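Local structure of SusD superfamily protein (Parabacteroides distasonis, 3OTN) at residues Leu221-Thr233 against Ser242-Gln254. The protein probably binds carbohydrate or other nutrients at the outer membrane. Sequence-based numbering, arbitrary orientation.
Sequences LEVIKSNEYTLFT and SQNNKGEFIYQVQ. With EDO (1,2-ethanediol), chain K.
Phe-232 and Phe-249 form a T-shaped (edge-to-face) pair: the CE2-CZ edge of Phe-232 stands over one face of Phe-249, with the ring centroids 5.1 Å apart and the planes at 66°. The other face of Phe-249 lies under the side-chain amide of Gln-252. Over one face of Phe-232 runs the aliphatic part of Glu-248, whose CG makes a CH-pi contact 3.9 Å from the ring centroid. A second CH-pi contact sits nearer the helix 210-225, where Ile-250 CG1 lies over the Tyr-229 ring, 3.8 Å from its centroid; Glu-228 CB packs on the opposite face. With CG anti to its carbonyl carbon (chi1 -54°), Tyr-229 swings its ring alongside the 247-250 backbone, and its edge meets Gly-247 O.

Two polar links run across the contact. The backbone N-H of Phe-232 donates to Glu-248 OE2 over 3.0 Å, nearly straight, and meets the anti lone pair of that oxygen, while a weak hydrogen bond runs from Thr-230 N to Gly-247 O at 3.4 Å. Extended beyond CG (chi2 -164°), Glu-248 carries its carboxylate past Thr-230; OE2 also forms a salt bridge with Arg-392, and OE1 takes a salt bridge from Arg-359 and a hydrogen bond from Thr-361. The two arginines would be expected to favour its charged form. A water hydrogen-bonds to Tyr-229 OH.

An alanine in place of Phe-232 would probably leave the Phe-249 face without its aromatic partner and open a gap beside Gly-247 and the Glu-248 methylenes.

Gly-247, at positive phi in a type II' turn spanning Lys-246 to Phe-249, brings its CA within 3.8 Å of Phe-232 CE1, where a CB would clash. The contact thus packs the loop after helix 210-225 against a beta turn leading into the bulged central strand 249-253 of a small antiparallel sheet, within the SusD fold, in which helices far outweigh strands.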
# COMPACT_ATOMS: atom_id res chain seq x y z
N LEU A 221 12.54 0.56 14.87
CA LEU A 221 13.18 -0.17 15.97
C LEU A 221 12.26 -0.26 17.18
O LEU A 221 12.19 -1.32 17.81
CB LEU A 221 14.50 0.48 16.40
CG LEU A 221 15.38 -0.35 17.35
CD1 LEU A 221 15.70 -1.70 16.77
CD2 LEU A 221 16.67 0.41 17.63
N GLU A 222 11.52 0.82 17.47
CA GLU A 222 10.52 0.80 18.56
C GLU A 222 9.49 -0.31 18.32
O GLU A 222 9.14 -1.05 19.26
CB GLU A 222 9.85 2.18 18.76
CG GLU A 222 10.76 3.20 19.51
CD GLU A 222 10.31 4.69 19.43
OE1 GLU A 222 9.28 5.01 18.83
OE2 GLU A 222 11.02 5.57 19.97
N VAL A 223 9.02 -0.46 17.07
CA VAL A 223 8.06 -1.52 16.75
C VAL A 223 8.66 -2.91 16.99
O VAL A 223 7.99 -3.79 17.53
CB VAL A 223 7.51 -1.41 15.28
CG1 VAL A 223 6.54 -2.57 14.96
CG2 VAL A 223 6.79 -0.06 15.07
N ILE A 224 9.90 -3.11 16.57
CA ILE A 224 10.63 -4.37 16.81
C ILE A 224 10.74 -4.65 18.32
O ILE A 224 10.37 -5.72 18.78
CB ILE A 224 12.05 -4.34 16.17
CG1 ILE A 224 11.94 -4.29 14.65
CG2 ILE A 224 12.89 -5.59 16.59
CD1 ILE A 224 13.30 -4.00 13.93
N LYS A 225 11.23 -3.67 19.07
CA LYS A 225 11.45 -3.83 20.53
C LYS A 225 10.17 -4.01 21.33
O LYS A 225 10.21 -4.55 22.42
CB LYS A 225 12.22 -2.64 21.11
CG LYS A 225 13.70 -2.51 20.64
CD LYS A 225 14.54 -3.74 20.91
CE LYS A 225 16.01 -3.47 20.58
NZ LYS A 225 16.78 -4.75 20.53
N SER A 226 9.04 -3.55 20.80
CA SER A 226 7.75 -3.74 21.45
C SER A 226 7.34 -5.19 21.64
O SER A 226 6.59 -5.47 22.56
CB SER A 226 6.64 -3.02 20.67
OG SER A 226 6.23 -3.77 19.53
N ASN A 227 7.80 -6.12 20.80
CA ASN A 227 7.40 -7.54 20.89
C ASN A 227 5.89 -7.76 20.72
O ASN A 227 5.38 -8.78 21.11
CB ASN A 227 7.83 -8.21 22.22
CG ASN A 227 9.31 -8.18 22.46
OD1 ASN A 227 10.10 -8.50 21.58
ND2 ASN A 227 9.71 -7.83 23.69
N GLU A 228 5.19 -6.82 20.12
CA GLU A 228 3.76 -6.92 19.88
C GLU A 228 3.43 -7.52 18.52
O GLU A 228 2.26 -7.70 18.22
CB GLU A 228 3.15 -5.52 19.86
CG GLU A 228 3.42 -4.75 21.13
CD GLU A 228 2.31 -4.82 22.14
OE1 GLU A 228 1.43 -5.69 22.01
OE2 GLU A 228 2.34 -4.00 23.07
N TYR A 229 4.44 -7.72 17.66
CA TYR A 229 4.26 -8.28 16.31
C TYR A 229 5.31 -9.37 16.12
O TYR A 229 6.41 -9.29 16.67
CB TYR A 229 4.39 -7.21 15.22
CG TYR A 229 3.47 -6.02 15.44
CD1 TYR A 229 2.13 -6.10 15.13
CD2 TYR A 229 3.93 -4.85 16.07
CE1 TYR A 229 1.25 -5.05 15.39
CE2 TYR A 229 3.07 -3.78 16.32
CZ TYR A 229 1.73 -3.88 15.98
OH TYR A 229 0.86 -2.84 16.19
N THR A 230 4.96 -10.36 15.31
CA THR A 230 5.82 -11.50 15.02
C THR A 230 5.70 -11.79 13.54
O THR A 230 4.67 -11.50 12.93
CB THR A 230 5.39 -12.77 15.80
OG1 THR A 230 3.98 -12.96 15.62
CG2 THR A 230 5.66 -12.64 17.28
N LEU A 231 6.78 -12.30 12.95
CA LEU A 231 6.78 -12.69 11.55
C LEU A 231 5.93 -13.97 11.36
O LEU A 231 5.97 -14.88 12.19
CB LEU A 231 8.21 -12.94 11.08
CG LEU A 231 9.11 -11.73 10.82
CD1 LEU A 231 10.54 -12.21 10.45
CD2 LEU A 231 8.54 -10.83 9.74
N PHE A 232 5.16 -14.02 10.28
CA PHE A 232 4.49 -15.26 9.89
C PHE A 232 5.55 -16.27 9.46
O PHE A 232 6.56 -15.90 8.88
CB PHE A 232 3.55 -15.03 8.68
CG PHE A 232 2.37 -14.16 8.99
CD1 PHE A 232 1.57 -14.41 10.09
CD2 PHE A 232 2.02 -13.12 8.13
CE1 PHE A 232 0.45 -13.61 10.38
CE2 PHE A 232 0.90 -12.31 8.41
CZ PHE A 232 0.14 -12.56 9.53
N THR A 233 5.30 -17.54 9.73
CA THR A 233 6.26 -18.59 9.39
C THR A 233 6.10 -19.02 7.96
O THR A 233 7.02 -19.56 7.37
CB THR A 233 6.12 -19.80 10.35
OG1 THR A 233 4.77 -20.28 10.29
CG2 THR A 233 6.43 -19.36 11.75
N SER A 242 -8.65 -15.57 9.05
CA SER A 242 -8.44 -15.77 10.49
C SER A 242 -7.26 -15.01 11.06
O SER A 242 -7.24 -14.74 12.26
CB SER A 242 -8.27 -17.26 10.84
OG SER A 242 -7.11 -17.79 10.20
N GLN A 243 -6.28 -14.68 10.21
CA GLN A 243 -5.13 -13.87 10.58
C GLN A 243 -5.33 -12.35 10.52
O GLN A 243 -4.42 -11.62 10.87
CB GLN A 243 -3.90 -14.29 9.75
CG GLN A 243 -3.49 -15.71 10.03
CD GLN A 243 -2.84 -15.88 11.40
OE1 GLN A 243 -3.48 -16.15 12.38
NE2 GLN A 243 -1.56 -15.72 11.43
N ASN A 244 -6.52 -11.88 10.14
CA ASN A 244 -6.86 -10.44 10.09
C ASN A 244 -6.50 -9.70 11.40
O ASN A 244 -6.89 -10.14 12.48
CB ASN A 244 -8.37 -10.25 9.87
CG ASN A 244 -8.83 -10.43 8.41
OD1 ASN A 244 -8.07 -10.67 7.49
ND2 ASN A 244 -10.14 -10.34 8.24
N ASN A 245 -5.71 -8.62 11.29
CA ASN A 245 -5.32 -7.74 12.43
C ASN A 245 -4.38 -8.36 13.48
O ASN A 245 -4.23 -7.79 14.57
CB ASN A 245 -6.57 -7.16 13.12
CG ASN A 245 -7.52 -6.49 12.17
OD1 ASN A 245 -8.75 -6.73 12.20
ND2 ASN A 245 -6.99 -5.62 11.32
N LYS A 246 -3.77 -9.51 13.17
CA LYS A 246 -2.92 -10.25 14.09
C LYS A 246 -1.60 -10.56 13.40
O LYS A 246 -1.46 -10.39 12.19
CB LYS A 246 -3.49 -11.64 14.46
CG LYS A 246 -4.96 -11.79 14.69
CD LYS A 246 -5.29 -13.06 15.50
CE LYS A 246 -4.73 -14.35 14.93
NZ LYS A 246 -5.05 -15.52 15.81
N GLY A 247 -0.68 -11.11 14.17
CA GLY A 247 0.57 -11.65 13.61
C GLY A 247 1.43 -10.49 13.14
O GLY A 247 1.87 -9.68 13.95
N GLU A 248 1.59 -10.36 11.83
CA GLU A 248 2.35 -9.24 11.26
C GLU A 248 1.54 -7.97 11.09
O GLU A 248 2.12 -6.87 10.97
CB GLU A 248 2.90 -9.61 9.90
CG GLU A 248 3.99 -10.66 9.91
CD GLU A 248 4.79 -10.72 8.61
OE1 GLU A 248 4.86 -9.67 7.89
OE2 GLU A 248 5.34 -11.82 8.32
N PHE A 249 0.22 -8.09 11.03
CA PHE A 249 -0.58 -6.98 10.55
C PHE A 249 -0.69 -5.86 11.58
O PHE A 249 -1.09 -6.07 12.72
CB PHE A 249 -1.95 -7.42 10.08
CG PHE A 249 -1.92 -8.49 8.99
CD1 PHE A 249 -1.13 -8.33 7.86
CD2 PHE A 249 -2.67 -9.66 9.14
CE1 PHE A 249 -1.11 -9.32 6.86
CE2 PHE A 249 -2.67 -10.62 8.17
CZ PHE A 249 -1.89 -10.47 7.02
N ILE A 250 -0.34 -4.66 11.13
CA ILE A 250 -0.27 -3.44 11.98
C ILE A 250 -1.45 -2.53 11.67
O ILE A 250 -2.16 -2.08 12.59
CB ILE A 250 1.09 -2.70 11.77
CG1 ILE A 250 2.25 -3.60 12.19
CG2 ILE A 250 1.16 -1.40 12.61
CD1 ILE A 250 3.61 -3.09 11.74
N TYR A 251 -1.66 -2.26 10.39
CA TYR A 251 -2.86 -1.51 9.97
C TYR A 251 -3.39 -2.07 8.64
O TYR A 251 -2.62 -2.29 7.71
CB TYR A 251 -2.53 -0.00 9.88
CG TYR A 251 -3.77 0.82 9.89
CD1 TYR A 251 -4.51 0.98 11.05
CD2 TYR A 251 -4.25 1.39 8.71
CE1 TYR A 251 -5.71 1.70 11.06
CE2 TYR A 251 -5.45 2.13 8.70
CZ TYR A 251 -6.18 2.27 9.85
OH TYR A 251 -7.34 2.97 9.83
N GLN A 252 -4.70 -2.26 8.54
CA GLN A 252 -5.28 -2.88 7.39
C GLN A 252 -6.60 -2.22 7.02
O GLN A 252 -7.30 -1.68 7.86
CB GLN A 252 -5.59 -4.36 7.73
CG GLN A 252 -4.38 -5.24 8.06
CD GLN A 252 -4.69 -6.70 7.94
OE1 GLN A 252 -5.42 -7.25 8.78
NE2 GLN A 252 -4.15 -7.35 6.90
N VAL A 253 -6.97 -2.37 5.76
CA VAL A 253 -8.32 -2.14 5.31
C VAL A 253 -9.17 -3.34 5.75
O VAL A 253 -8.76 -4.49 5.55
CB VAL A 253 -8.41 -1.99 3.81
CG1 VAL A 253 -9.84 -1.71 3.44
CG2 VAL A 253 -7.52 -0.80 3.31
N GLN A 254 -10.33 -3.06 6.34
CA GLN A 254 -11.17 -4.11 6.96
C GLN A 254 -12.24 -4.60 6.00
O GLN A 254 -13.02 -3.81 5.44
CB GLN A 254 -11.86 -3.61 8.24
CG GLN A 254 -10.90 -2.98 9.29
CD GLN A 254 -9.88 -3.96 9.82
OE1 GLN A 254 -8.66 -3.68 9.87
NE2 GLN A 254 -10.35 -5.10 10.19
C1 EDO K . -12.21 0.37 5.89
O1 EDO K . -11.27 -0.40 6.69
C2 EDO K . -13.46 -0.46 5.56
O2 EDO K . -13.13 -1.33 4.47
O HOH W 1 -1.83 -3.11 15.68